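Local structure of O-phospho-L-seryl-tRNA:Cys-tRNA synthase (Methanocaldococcus jannaschii DSM 2661, 5X6B) at residues 348-353 / 389-394; 334-339 / 354-359; 56-61 / 377-382; 322-327 / 342-347. The protein probably converts O-phosphoseryl-tRNA(Cys) to cysteinyl-tRNA(Cys) using pyridoxal phosphate carried on a lysine as a Schiff base. All blocks are in the same frame, centred on the assembly; numbering follows the deposited sequence.

Interaction 1 of 4, residues 348-353 / 389-394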
loop_
_atom_site.group_PDB
_atom_site.type_symbol
_atom_site.label_atom_id
_atom_site.label_comp_id
_atom_site.label_asym_id
_atom_site.label_seq_id
_atom_site.Cartn_x
_atom_site.Cartn_y
_atom_site.Cartn_z
ATOM N N LEU B 348 0.655 24.350 -4.135
ATOM C CA LEU B 348 0.667 24.703 -2.722
ATOM C C LEU B 348 0.573 26.216 -2.581
ATOM O O LEU B 348 1.478 26.941 -2.987
ATOM C CB LEU B 348 1.929 24.170 -2.036
ATOM C CG LEU B 348 1.969 24.053 -0.503
ATOM C CD1 LEU B 348 3.191 23.255 -0.079
ATOM C CD2 LEU B 348 1.951 25.399 0.214
ATOM N N ILE B 349 -0.513 26.693 -1.986
ATOM C CA ILE B 349 -0.699 28.126 -1.811
ATOM C C ILE B 349 -0.600 28.543 -0.350
ATOM O O ILE B 349 -1.225 27.936 0.521
ATOM C CB ILE B 349 -2.067 28.588 -2.350
ATOM C CG1 ILE B 349 -2.305 28.062 -3.764
ATOM C CG2 ILE B 349 -2.167 30.101 -2.324
ATOM C CD1 ILE B 349 -3.711 28.334 -4.267
ATOM N N LYS B 350 0.179 29.587 -0.087
ATOM C CA LYS B 350 0.195 30.193 1.239
ATOM C C LYS B 350 -0.325 31.628 1.186
ATOM O O LYS B 350 0.290 32.504 0.576
ATOM C CB LYS B 350 1.600 30.162 1.834
ATOM C CG LYS B 350 1.658 30.657 3.272
ATOM C CD LYS B 350 3.058 30.515 3.845
ATOM C CE LYS B 350 3.114 30.934 5.299
ATOM N NZ LYS B 350 4.484 30.777 5.858
ATOM N N PHE B 351 -1.469 31.855 1.824
ATOM C CA PHE B 351 -2.072 33.178 1.881
ATOM C C PHE B 351 -1.757 33.879 3.189
ATOM O O PHE B 351 -1.812 33.270 4.257
ATOM C CB PHE B 351 -3.599 33.104 1.734
ATOM C CG PHE B 351 -4.078 32.750 0.354
ATOM C CD1 PHE B 351 -3.837 33.592 -0.718
ATOM C CD2 PHE B 351 -4.813 31.593 0.140
ATOM C CE1 PHE B 351 -4.293 33.272 -1.985
ATOM C CE2 PHE B 351 -5.271 31.268 -1.122
ATOM C CZ PHE B 351 -5.010 32.110 -2.187
ATOM N N GLU B 352 -1.442 35.164 3.110
ATOM C CA GLU B 352 -1.512 36.010 4.287
ATOM C C GLU B 352 -2.954 36.475 4.392
ATOM O O GLU B 352 -3.496 37.051 3.446
ATOM C CB GLU B 352 -0.556 37.195 4.189
ATOM C CG GLU B 352 -0.556 38.079 5.425
ATOM C CD GLU B 352 0.320 39.300 5.263
ATOM O OE1 GLU B 352 0.831 39.521 4.144
ATOM O OE2 GLU B 352 0.501 40.033 6.256
ATOM N N THR B 353 -3.587 36.208 5.529
ATOM C CA THR B 353 -5.018 36.445 5.663
ATOM C C THR B 353 -5.370 37.342 6.845
ATOM O O THR B 353 -5.903 36.870 7.845
ATOM C CB THR B 353 -5.782 35.111 5.802
ATOM O OG1 THR B 353 -5.314 34.404 6.957
ATOM C CG2 THR B 353 -5.574 34.242 4.569
ATOM N N GLU B 389 -2.276 33.248 8.712
ATOM C CA GLU B 389 -1.911 32.580 7.472
ATOM C C GLU B 389 -2.781 31.338 7.292
ATOM O O GLU B 389 -3.334 30.825 8.263
ATOM C CB GLU B 389 -0.433 32.187 7.495
ATOM C CG GLU B 389 0.534 33.342 7.319
ATOM C CD GLU B 389 1.932 33.020 7.821
ATOM O OE1 GLU B 389 2.190 31.844 8.151
ATOM O OE2 GLU B 389 2.772 33.945 7.882
ATOM N N ILE B 390 -2.922 30.878 6.048
ATOM C CA ILE B 390 -3.416 29.526 5.769
ATOM C C ILE B 390 -2.647 28.892 4.611
ATOM O O ILE B 390 -2.226 29.574 3.676
ATOM C CB ILE B 390 -4.932 29.481 5.417
ATOM C CG1 ILE B 390 -5.243 30.346 4.196
ATOM C CG2 ILE B 390 -5.790 29.886 6.603
ATOM C CD1 ILE B 390 -6.683 30.264 3.755
ATOM N N LYS B 391 -2.460 27.579 4.687
ATOM C CA LYS B 391 -1.898 26.820 3.578
ATOM C C LYS B 391 -2.961 25.883 3.012
ATOM O O LYS B 391 -3.650 25.186 3.756
ATOM C CB LYS B 391 -0.667 26.027 4.019
ATOM C CG LYS B 391 0.542 26.895 4.329
ATOM C CD LYS B 391 1.663 26.097 4.972
ATOM C CE LYS B 391 2.131 24.967 4.078
ATOM N NZ LYS B 391 3.291 24.254 4.691
ATOM N N MET B 392 -3.097 25.878 1.692
ATOM C CA MET B 392 -4.077 25.031 1.038
ATOM C C MET B 392 -3.625 24.607 -0.351
ATOM O O MET B 392 -2.719 25.198 -0.939
ATOM C CB MET B 392 -5.424 25.747 0.946
ATOM C CG MET B 392 -5.332 27.163 0.418
ATOM S SD MET B 392 -6.948 27.929 0.209
ATOM C CE MET B 392 -7.579 26.997 -1.179
ATOM N N SER B 393 -4.264 23.565 -0.859
ATOM C CA SER B 393 -4.060 23.128 -2.224
ATOM C C SER B 393 -5.372 22.539 -2.716
ATOM O O SER B 393 -6.092 21.891 -1.953
ATOM C CB SER B 393 -2.922 22.111 -2.311
ATOM O OG SER B 393 -2.683 21.706 -3.649
ATOM N N VAL B 394 -5.703 22.793 -3.975
ATOM C CA VAL B 394 -6.905 22.218 -4.563
ATOM C C VAL B 394 -6.481 21.231 -5.632
ATOM O O VAL B 394 -7.278 20.835 -6.483
ATOM C CB VAL B 394 -7.846 23.290 -5.162
ATOM C CG1 VAL B 394 -8.275 24.280 -4.083
ATOM C CG2 VAL B 394 -7.184 24.011 -6.344
#
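Two neighbouring strands of a small antiparallel sheet, 349-352 and 389-392, meet here, with Ile349 opposite Met392 and Phe351 opposite Ile390 as hydrogen-bonded pairs. Each pair closes a ring of two backbone bonds: Ile349 N gives to Met392 O at 2.9 Å and receives from Met392 N through its own O, while Phe351 N reaches Ile390 O at 3.0 Å and Ile390 N returns to Phe351 O. The strand directions differ by 162°. Between these rings, Lys350 and Lys391 form a non-hydrogen-bonded pair.

The side chains of Ile349, Phe351, Ile390 and Met392 share one face of the sheet. Met392 puts its sulfur at the edge of the Phe351 ring, in the ring plane, with SD 4.0 Å from Phe351 CE2: a Met-aromatic contact. It gets there with CG set between the backbone N and the carbonyl carbon (chi1 48°). Ile349 CG2 lies over one face of the same ring, near its rim, and Ile390 CG1 touches both Phe351 CB and Thr353 CG2. Helix 317-331 covers this apolar side through Thr324, Val327, Val328 and Leu331.

On the other face the extended Lys350 crosses Glu389 at a slant, in a salt bridge of 3.4 Å from NZ to Glu389 OE1. Glu205, outside the two strands, is the stronger acidic partner of Lys350 NZ, and Lys391 NZ turns to Gly204 O. Leu348 crosses Lys391 obliquely, Leu348 CD2 lying 3.9 Å from Lys391 CE. A helix laid on the apolar face of an antiparallel sheet is consistent with the small C-terminal domain of a fold-type I pyridoxal phosphate enzyme.

Interaction 2 of 4, residues 334-339 / 354-359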
loop_
_atom_site.group_PDB
_atom_site.type_symbol
_atom_site.label_atom_id
_atom_site.label_comp_id
_atom_site.label_asym_id
_atom_site.label_seq_id
_atom_site.Cartn_x
_atom_site.Cartn_y
_atom_site.Cartn_z
ATOM N N ILE B 334 -11.097 39.076 -1.781
ATOM C CA ILE B 334 -11.669 39.255 -0.448
ATOM C C ILE B 334 -10.598 39.589 0.577
ATOM O O ILE B 334 -10.891 39.724 1.764
ATOM C CB ILE B 334 -12.442 38.004 0.030
ATOM C CG1 ILE B 334 -11.516 36.791 0.110
ATOM C CG2 ILE B 334 -13.615 37.727 -0.885
ATOM C CD1 ILE B 334 -12.156 35.568 0.725
ATOM N N GLY B 335 -9.356 39.713 0.121
ATOM C CA GLY B 335 -8.282 40.166 0.986
ATOM C C GLY B 335 -7.242 39.130 1.377
ATOM O O GLY B 335 -6.557 39.287 2.387
ATOM N N PHE B 336 -7.121 38.066 0.591
ATOM C CA PHE B 336 -6.064 37.089 0.815
ATOM C C PHE B 336 -4.869 37.454 -0.053
ATOM O O PHE B 336 -5.011 37.628 -1.257
ATOM C CB PHE B 336 -6.528 35.661 0.502
ATOM C CG PHE B 336 -7.461 35.070 1.531
ATOM C CD1 PHE B 336 -8.026 35.858 2.524
ATOM C CD2 PHE B 336 -7.748 33.712 1.520
ATOM C CE1 PHE B 336 -8.879 35.308 3.468
ATOM C CE2 PHE B 336 -8.595 33.154 2.465
ATOM C CZ PHE B 336 -9.161 33.955 3.439
ATOM N N LYS B 337 -3.694 37.581 0.554
ATOM C CA LYS B 337 -2.496 37.886 -0.216
ATOM C C LYS B 337 -1.670 36.628 -0.430
ATOM O O LYS B 337 -1.192 36.021 0.531
ATOM C CB LYS B 337 -1.656 38.956 0.481
ATOM C CG LYS B 337 -0.361 39.304 -0.253
ATOM C CD LYS B 337 0.403 40.415 0.462
ATOM C CE LYS B 337 1.664 40.814 -0.295
ATOM N NZ LYS B 337 1.361 41.282 -1.678
ATOM N N GLN B 338 -1.513 36.227 -1.688
ATOM C CA GLN B 338 -0.670 35.083 -1.996
ATOM C C GLN B 338 0.773 35.391 -1.623
ATOM O O GLN B 338 1.325 36.412 -2.030
ATOM C CB GLN B 338 -0.747 34.708 -3.475
ATOM C CG GLN B 338 0.174 33.548 -3.824
ATOM C CD GLN B 338 0.682 33.594 -5.248
ATOM O OE1 GLN B 338 -0.041 33.968 -6.170
ATOM N NE2 GLN B 338 1.944 33.227 -5.433
ATOM N N LEU B 339 1.378 34.509 -0.840
ATOM C CA LEU B 339 2.791 34.636 -0.531
ATOM C C LEU B 339 3.580 33.813 -1.529
ATOM O O LEU B 339 3.011 33.009 -2.266
ATOM C CB LEU B 339 3.081 34.188 0.902
ATOM C CG LEU B 339 2.437 35.082 1.963
ATOM C CD1 LEU B 339 2.759 34.594 3.367
ATOM C CD2 LEU B 339 2.871 36.528 1.763
ATOM N N PRO B 354 -5.089 38.648 6.723
ATOM C CA PRO B 354 -5.355 39.604 7.805
ATOM C C PRO B 354 -6.826 39.649 8.205
ATOM O O PRO B 354 -7.134 39.795 9.388
ATOM C CB PRO B 354 -4.918 40.946 7.205
ATOM C CG PRO B 354 -3.989 40.592 6.101
ATOM C CD PRO B 354 -4.514 39.311 5.540
ATOM N N VAL B 355 -7.718 39.517 7.228
ATOM C CA VAL B 355 -9.152 39.610 7.476
ATOM C C VAL B 355 -9.625 38.517 8.441
ATOM O O VAL B 355 -10.568 38.721 9.202
ATOM C CB VAL B 355 -9.957 39.537 6.150
ATOM C CG1 VAL B 355 -9.709 38.219 5.425
ATOM C CG2 VAL B 355 -11.442 39.754 6.400
ATOM N N LEU B 356 -8.950 37.372 8.431
ATOM C CA LEU B 356 -9.307 36.286 9.337
ATOM C C LEU B 356 -8.939 36.617 10.794
ATOM O O LEU B 356 -9.609 36.156 11.719
ATOM C CB LEU B 356 -8.645 34.979 8.891
ATOM C CG LEU B 356 -9.055 34.461 7.506
ATOM C CD1 LEU B 356 -8.421 33.111 7.219
ATOM C CD2 LEU B 356 -10.572 34.375 7.381
ATOM N N ASP B 357 -7.879 37.408 10.986
ATOM C CA ASP B 357 -7.512 37.964 12.296
ATOM C C ASP B 357 -8.575 38.941 12.740
ATOM O O ASP B 357 -9.042 38.928 13.887
ATOM C CB ASP B 357 -6.175 38.702 12.230
ATOM C CG ASP B 357 -4.995 37.779 12.231
ATOM O OD1 ASP B 357 -5.103 36.655 12.771
ATOM O OD2 ASP B 357 -3.958 38.196 11.674
ATOM N N GLU B 358 -8.939 39.804 11.796
ATOM C CA GLU B 358 -9.909 40.849 12.039
ATOM C C GLU B 358 -11.214 40.245 12.500
ATOM O O GLU B 358 -11.929 40.852 13.273
ATOM C CB GLU B 358 -10.138 41.696 10.787
ATOM C CG GLU B 358 -8.895 42.353 10.225
ATOM C CD GLU B 358 -9.177 43.058 8.915
ATOM O OE1 GLU B 358 -10.350 43.035 8.478
ATOM O OE2 GLU B 358 -8.234 43.624 8.323
ATOM N N ILE B 359 -11.524 39.041 12.035
ATOM C CA ILE B 359 -12.767 38.403 12.436
ATOM C C ILE B 359 -12.584 37.609 13.727
ATOM O O ILE B 359 -13.466 37.604 14.586
ATOM C CB ILE B 359 -13.308 37.486 11.330
ATOM C CG1 ILE B 359 -13.543 38.292 10.055
ATOM C CG2 ILE B 359 -14.607 36.841 11.769
ATOM C CD1 ILE B 359 -13.833 37.447 8.841
#
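Apolar packing carries this contact, and Phe336 is its centre. Val355 CG1 comes up to the edge of the Phe336 ring, in the ring plane, and lies 3.6 Å from Phe336 CE1. This methyl group stands between the backbone N and the carbonyl carbon of its residue (chi1 61°), on the side that faces the ring. One position on, Leu356 brings CD1 within 3.9 Å of Phe336 CZ, and both side chains cross the phenylalanine at about a right angle. Ile334 CD1, from the same segment as Phe336, lies over one ring face near the rim.

Two backbone oxygens touch side-chain carbons: Gly335 O sits 3.8 Å from Pro354 CD, and Ile334 O is 4.1 Å from Val355 CG1. Gly335, with phi 110°, is the C-prime residue of the Schellman motif that ends helix 317-331, and this turn delivers Phe336 to the first turn of helix 354-360. Val413 of helix 399-415 touches both Ile334 and Leu356, while Ile409 packs on Phe336.

No hydrogen bond or salt bridge links the two segments, so helix and turn are joined by van der Waals contact and, probably, by the hydrophobic effect.

Interaction 3 of 4, residues 56-61 / 377-382; sequences INLNPI and RGIGGI
Gly380 O takes the N-H of Leu58 at 2.9 Å, and the same oxygen receives a CA-H...O contact from Asn57 CA. Two further backbone bonds precede it along the strands: Gly380 N gives to Ile56 O at 2.9 Å, and Ile56 N gives to Gly378 O. Ile56 and Gly380 thus each donate and accept between strands 56-57 and 379-380, with residues 56-59 and 378-382 running in directions 7° apart.

Beyond the paired residues the chain turns. Asn57, with CG anti to its N (chi1 -165°), folds its amide back so that OD1 accepts from Asn59 N at 2.9 Å, an Asx turn. Gly381, whose phi is positive (106°), places its CA next to this turn, beside Asn57 OD1, and its O comes near Asn59 CA and CB. Asn59 in turn N-caps the short helix 60-63, its OD1 accepting from Ile61 N.

On the apolar side, Leu58 carries the packing. Its CD1 meets Ile379 CG2 at 3.7 Å, the two side chains crossing at a slant, and its CB touches Ile382 CD1 at 4.0 Å. Val405 of helix 399-415 and Met392 also touch Leu58, and Ile56 packs on the backbone of a chain of another protein. The arrangement is a two-stranded parallel sheet that joins an N-terminal strand to one some 320 residues later, with strand 56-57 running into an Asx turn and the N-cap of a short, weakly bonded helix.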
loop_
_atom_site.group_PDB
_atom_site.type_symbol
_atom_site.label_atom_id
_atom_site.label_comp_id
_atom_site.label_asym_id
_atom_site.label_seq_id
_atom_site.Cartn_x
_atom_site.Cartn_y
_atom_site.Cartn_z
ATOM N N ILE B 56 -13.909 17.838 1.950
ATOM C CA ILE B 56 -12.825 18.152 1.036
ATOM C C ILE B 56 -11.605 18.484 1.885
ATOM O O ILE B 56 -11.664 19.352 2.765
ATOM C CB ILE B 56 -13.159 19.335 0.108
ATOM C CG1 ILE B 56 -14.359 19.004 -0.778
ATOM C CG2 ILE B 56 -11.957 19.693 -0.748
ATOM C CD1 ILE B 56 -14.786 20.150 -1.660
ATOM N N ASN B 57 -10.510 17.776 1.640
ATOM C CA ASN B 57 -9.272 18.019 2.362
ATOM C C ASN B 57 -8.380 18.971 1.580
ATOM O O ASN B 57 -7.977 18.668 0.455
ATOM C CB ASN B 57 -8.538 16.703 2.634
ATOM C CG ASN B 57 -7.456 16.847 3.684
ATOM O OD1 ASN B 57 -6.972 17.947 3.948
ATOM N ND2 ASN B 57 -7.068 15.732 4.289
ATOM N N LEU B 58 -8.069 20.115 2.182
ATOM C CA LEU B 58 -7.261 21.133 1.518
ATOM C C LEU B 58 -5.784 21.072 1.905
ATOM O O LEU B 58 -4.992 21.900 1.455
ATOM C CB LEU B 58 -7.810 22.526 1.829
ATOM C CG LEU B 58 -9.191 22.846 1.253
ATOM C CD1 LEU B 58 -9.598 24.270 1.599
ATOM C CD2 LEU B 58 -9.213 22.623 -0.255
ATOM N N ASN B 59 -5.416 20.098 2.735
ATOM C CA ASN B 59 -4.030 19.952 3.178
ATOM C C ASN B 59 -3.099 19.585 2.022
ATOM O O ASN B 59 -3.261 18.539 1.394
ATOM C CB ASN B 59 -3.941 18.902 4.284
ATOM C CG ASN B 59 -2.646 18.981 5.063
ATOM O OD1 ASN B 59 -1.592 19.313 4.516
ATOM N ND2 ASN B 59 -2.719 18.678 6.353
ATOM N N PRO B 60 -2.122 20.456 1.732
ATOM C CA PRO B 60 -1.220 20.283 0.586
ATOM C C PRO B 60 -0.393 19.000 0.614
ATOM O O PRO B 60 -0.045 18.495 -0.457
ATOM C CB PRO B 60 -0.309 21.504 0.677
ATOM C CG PRO B 60 -1.135 22.526 1.371
ATOM C CD PRO B 60 -1.948 21.770 2.374
ATOM N N ILE B 61 -0.077 18.487 1.802
ATOM C CA ILE B 61 0.679 17.238 1.895
ATOM C C ILE B 61 -0.217 16.048 1.554
ATOM O O ILE B 61 0.262 14.943 1.290
ATOM C CB ILE B 61 1.296 17.038 3.301
ATOM C CG1 ILE B 61 0.232 16.616 4.314
ATOM C CG2 ILE B 61 2.006 18.299 3.768
ATOM C CD1 ILE B 61 0.814 16.105 5.615
ATOM N N ARG B 377 -19.352 23.465 6.577
ATOM C CA ARG B 377 -19.622 23.415 5.146
ATOM C C ARG B 377 -18.842 22.288 4.479
ATOM O O ARG B 377 -18.613 22.310 3.268
ATOM C CB ARG B 377 -19.287 24.758 4.497
ATOM C CG ARG B 377 -19.790 25.932 5.307
ATOM C CD ARG B 377 -19.838 27.218 4.512
ATOM N NE ARG B 377 -20.362 28.309 5.328
ATOM C CZ ARG B 377 -20.881 29.428 4.836
ATOM N NH1 ARG B 377 -21.328 30.373 5.655
ATOM N NH2 ARG B 377 -20.963 29.596 3.524
ATOM N N GLY B 378 -18.430 21.308 5.280
ATOM C CA GLY B 378 -17.825 20.094 4.758
ATOM C C GLY B 378 -16.428 20.265 4.198
ATOM O O GLY B 378 -16.043 19.581 3.247
ATOM N N ILE B 379 -15.656 21.167 4.796
ATOM C CA ILE B 379 -14.288 21.408 4.354
ATOM C C ILE B 379 -13.313 21.337 5.524
ATOM O O ILE B 379 -13.580 21.860 6.608
ATOM C CB ILE B 379 -14.149 22.785 3.661
ATOM C CG1 ILE B 379 -15.131 22.907 2.494
ATOM C CG2 ILE B 379 -12.732 22.990 3.159
ATOM C CD1 ILE B 379 -15.100 24.256 1.817
ATOM N N GLY B 380 -12.181 20.682 5.303
ATOM C CA GLY B 380 -11.137 20.631 6.304
ATOM C C GLY B 380 -9.768 20.672 5.660
ATOM O O GLY B 380 -9.649 20.896 4.453
ATOM N N GLY B 381 -8.731 20.449 6.460
ATOM C CA GLY B 381 -7.376 20.432 5.941
ATOM C C GLY B 381 -6.610 21.675 6.337
ATOM O O GLY B 381 -5.414 21.784 6.076
ATOM N N ILE B 382 -7.306 22.618 6.963
ATOM C CA ILE B 382 -6.672 23.820 7.488
ATOM C C ILE B 382 -6.501 23.688 8.999
ATOM O O ILE B 382 -7.418 23.254 9.695
ATOM C CB ILE B 382 -7.496 25.089 7.171
ATOM C CG1 ILE B 382 -7.922 25.104 5.704
ATOM C CG2 ILE B 382 -6.704 26.344 7.503
ATOM C CD1 ILE B 382 -6.771 25.066 4.734
#

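Interaction 4 of 4, residues 322-327 / 342-347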
loop_
_atom_site.group_PDB
_atom_site.type_symbol
_atom_site.label_atom_id
_atom_site.label_comp_id
_atom_site.label_asym_id
_atom_site.label_seq_id
_atom_site.Cartn_x
_atom_site.Cartn_y
_atom_site.Cartn_z
ATOM N N LYS B 322 -3.898 25.851 -13.367
ATOM C CA LYS B 322 -5.078 26.647 -13.687
ATOM C C LYS B 322 -6.065 26.678 -12.525
ATOM O O LYS B 322 -6.618 27.733 -12.208
ATOM C CB LYS B 322 -5.762 26.110 -14.942
ATOM C CG LYS B 322 -6.987 26.898 -15.346
ATOM C CD LYS B 322 -7.575 26.366 -16.638
ATOM C CE LYS B 322 -8.855 27.100 -16.984
ATOM N NZ LYS B 322 -9.542 26.528 -18.179
ATOM N N LYS B 323 -6.279 25.528 -11.887
ATOM C CA LYS B 323 -7.153 25.471 -10.717
ATOM C C LYS B 323 -6.568 26.316 -9.604
ATOM O O LYS B 323 -7.286 27.041 -8.907
ATOM C CB LYS B 323 -7.345 24.035 -10.224
ATOM C CG LYS B 323 -7.980 23.079 -11.218
ATOM C CD LYS B 323 -8.006 21.680 -10.631
ATOM C CE LYS B 323 -8.425 20.646 -11.656
ATOM N NZ LYS B 323 -8.199 19.265 -11.140
ATOM N N THR B 324 -5.252 26.208 -9.452
ATOM C CA THR B 324 -4.520 26.905 -8.409
ATOM C C THR B 324 -4.615 28.415 -8.584
ATOM O O THR B 324 -4.959 29.145 -7.649
ATOM C CB THR B 324 -3.039 26.489 -8.413
ATOM O OG1 THR B 324 -2.940 25.071 -8.243
ATOM C CG2 THR B 324 -2.274 27.197 -7.308
ATOM N N ARG B 325 -4.306 28.878 -9.790
ATOM C CA ARG B 325 -4.292 30.307 -10.067
ATOM C C ARG B 325 -5.691 30.901 -10.017
ATOM O O ARG B 325 -5.856 32.066 -9.661
ATOM C CB ARG B 325 -3.642 30.580 -11.421
ATOM C CG ARG B 325 -2.174 30.216 -11.435
ATOM C CD ARG B 325 -1.500 30.534 -12.748
ATOM N NE ARG B 325 -0.119 30.061 -12.742
ATOM C CZ ARG B 325 0.708 30.139 -13.779
ATOM N NH1 ARG B 325 0.300 30.679 -14.919
ATOM N NH2 ARG B 325 1.946 29.675 -13.673
ATOM N N TYR B 326 -6.696 30.096 -10.360
ATOM C CA TYR B 326 -8.084 30.516 -10.206
ATOM C C TYR B 326 -8.385 30.831 -8.746
ATOM O O TYR B 326 -9.039 31.825 -8.440
ATOM C CB TYR B 326 -9.045 29.442 -10.715
ATOM C CG TYR B 326 -10.495 29.723 -10.381
ATOM C CD1 TYR B 326 -11.245 30.615 -11.138
ATOM C CD2 TYR B 326 -11.111 29.100 -9.302
ATOM C CE1 TYR B 326 -12.568 30.875 -10.829
ATOM C CE2 TYR B 326 -12.433 29.355 -8.988
ATOM C CZ TYR B 326 -13.156 30.238 -9.755
ATOM O OH TYR B 326 -14.467 30.488 -9.437
ATOM N N VAL B 327 -7.898 29.978 -7.853
ATOM C CA VAL B 327 -8.090 30.164 -6.417
ATOM C C VAL B 327 -7.390 31.422 -5.917
ATOM O O VAL B 327 -7.985 32.217 -5.184
ATOM C CB VAL B 327 -7.576 28.941 -5.621
ATOM C CG1 VAL B 327 -7.610 29.216 -4.131
ATOM C CG2 VAL B 327 -8.401 27.699 -5.959
ATOM N N LYS B 342 5.000 34.840 -7.486
ATOM C CA LYS B 342 3.840 34.998 -8.364
ATOM C C LYS B 342 4.270 35.023 -9.830
ATOM O O LYS B 342 5.265 35.657 -10.174
ATOM C CB LYS B 342 3.073 36.279 -8.039
ATOM C CG LYS B 342 2.367 36.285 -6.702
ATOM C CD LYS B 342 1.619 37.597 -6.494
ATOM C CE LYS B 342 0.920 37.634 -5.142
ATOM N NZ LYS B 342 0.382 38.987 -4.823
ATOM N N PRO B 343 3.519 34.337 -10.703
ATOM C CA PRO B 343 2.349 33.516 -10.382
ATOM C C PRO B 343 2.738 32.108 -9.940
ATOM O O PRO B 343 3.878 31.696 -10.159
ATOM C CB PRO B 343 1.590 33.476 -11.703
ATOM C CG PRO B 343 2.673 33.519 -12.726
ATOM C CD PRO B 343 3.745 34.414 -12.158
ATOM N N LYS B 344 1.800 31.383 -9.338
ATOM C CA LYS B 344 2.071 30.037 -8.847
ATOM C C LYS B 344 2.505 29.098 -9.962
ATOM O O LYS B 344 1.844 28.995 -10.992
ATOM C CB LYS B 344 0.841 29.461 -8.146
ATOM C CG LYS B 344 0.499 30.114 -6.816
ATOM C CD LYS B 344 1.661 30.056 -5.836
ATOM C CE LYS B 344 2.106 28.631 -5.541
ATOM N NZ LYS B 344 3.166 28.603 -4.487
ATOM N N GLU B 345 3.636 28.429 -9.754
ATOM C CA GLU B 345 4.059 27.351 -10.638
ATOM C C GLU B 345 3.986 26.043 -9.854
ATOM O O GLU B 345 4.623 25.051 -10.203
ATOM C CB GLU B 345 5.468 27.597 -11.182
ATOM C CG GLU B 345 5.501 28.149 -12.609
ATOM C CD GLU B 345 4.841 27.231 -13.626
ATOM O OE1 GLU B 345 5.024 25.997 -13.534
ATOM O OE2 GLU B 345 4.132 27.749 -14.516
ATOM N N HIS B 346 3.191 26.068 -8.788
ATOM C CA HIS B 346 2.906 24.889 -7.981
ATOM C C HIS B 346 1.539 25.072 -7.330
ATOM O O HIS B 346 1.028 26.187 -7.262
ATOM C CB HIS B 346 3.990 24.675 -6.925
ATOM C CG HIS B 346 3.898 23.359 -6.209
ATOM N ND1 HIS B 346 3.259 23.217 -4.994
ATOM C CD2 HIS B 346 4.384 22.138 -6.525
ATOM C CE1 HIS B 346 3.354 21.961 -4.596
ATOM N NE2 HIS B 346 4.032 21.283 -5.504
ATOM N N ASP B 347 0.955 23.982 -6.844
ATOM C CA ASP B 347 -0.408 24.010 -6.310
ATOM C C ASP B 347 -0.481 24.379 -4.825
ATOM O O ASP B 347 -1.556 24.686 -4.311
ATOM C CB ASP B 347 -1.062 22.652 -6.541
ATOM C CG ASP B 347 -0.244 21.515 -5.966
ATOM O OD1 ASP B 347 -0.185 21.391 -4.726
ATOM O OD2 ASP B 347 0.398 20.777 -6.750
#
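Arg325 reaches from its helix to the loop 342-347 and grips Lys344 O side-on with two nitrogens, NE and NH2, each 2.8 Å from that oxygen. The arm is extended from CG to NE, with CG anti to the carbonyl carbon (chi1 -66°), which carries the guanidinium away from the helix and across to the loop. Lys344 O lies in the guanidinium plane. The two donors approach it differently: NE is in the carbonyl plane, whereas NH2 stands 37° above it.

NH2 also forms a salt bridge with Glu345 OE2 at 3.0 Å. The glutamate brings its carboxylate to the edge of the guanidinium, and the two planes stand 82° apart, nearly perpendicular. Pro343, preceded by a cis peptide bond, lays CB over one guanidinium face at 4.0 Å from Arg325 NE. Held by the shared oxygen, the carboxylate and the proline, the guanidinium is probably restricted in its rotation.

The loop links strand 337-338 to strand 349-352 of the antiparallel sheet, and helix 317-331 runs beside it. Thr324, the residue before Arg325, faces the end of the loop at His346 and Asp347. Thr324 CG2 packs against Lys344 CB and lies 3.5 Å from His346 O. Thr324 OG1 rests 3.4 Å from Asp347 CA while hydrogen-bonding to Glu320 O in its own helix. Lys344 bends at chi2 and chi3, folding its chain back so that NZ meets Leu348 O, and the carboxylate of Asp347 turns to Arg236 in a salt bridge.

How the interactions relate
Interactions 1, 2 and 4 all involve one three-stranded sheet or the loop between two of its strands. Strand 349-352 pairs with 389-392 in interaction 1 and on its other side with strand 337-338 of interaction 2, where Glu352 N lies 2.7 Å from Lys337 O; the Phe351 and Phe336 rings also meet. Interaction 4 holds the loop leading into strand 349-352, and Ser393 OG, 2.7 Å from Asp347 OD1, ties it to interaction 1. Interaction 3 joins through Ser393 N, 2.9 Å from Leu58 O, and closes a chain loop enclosing interactions 2 and 4. Nearest atoms of the four contacts lie about 34 to 49 Å from the bound nucleic acid, so none touches it.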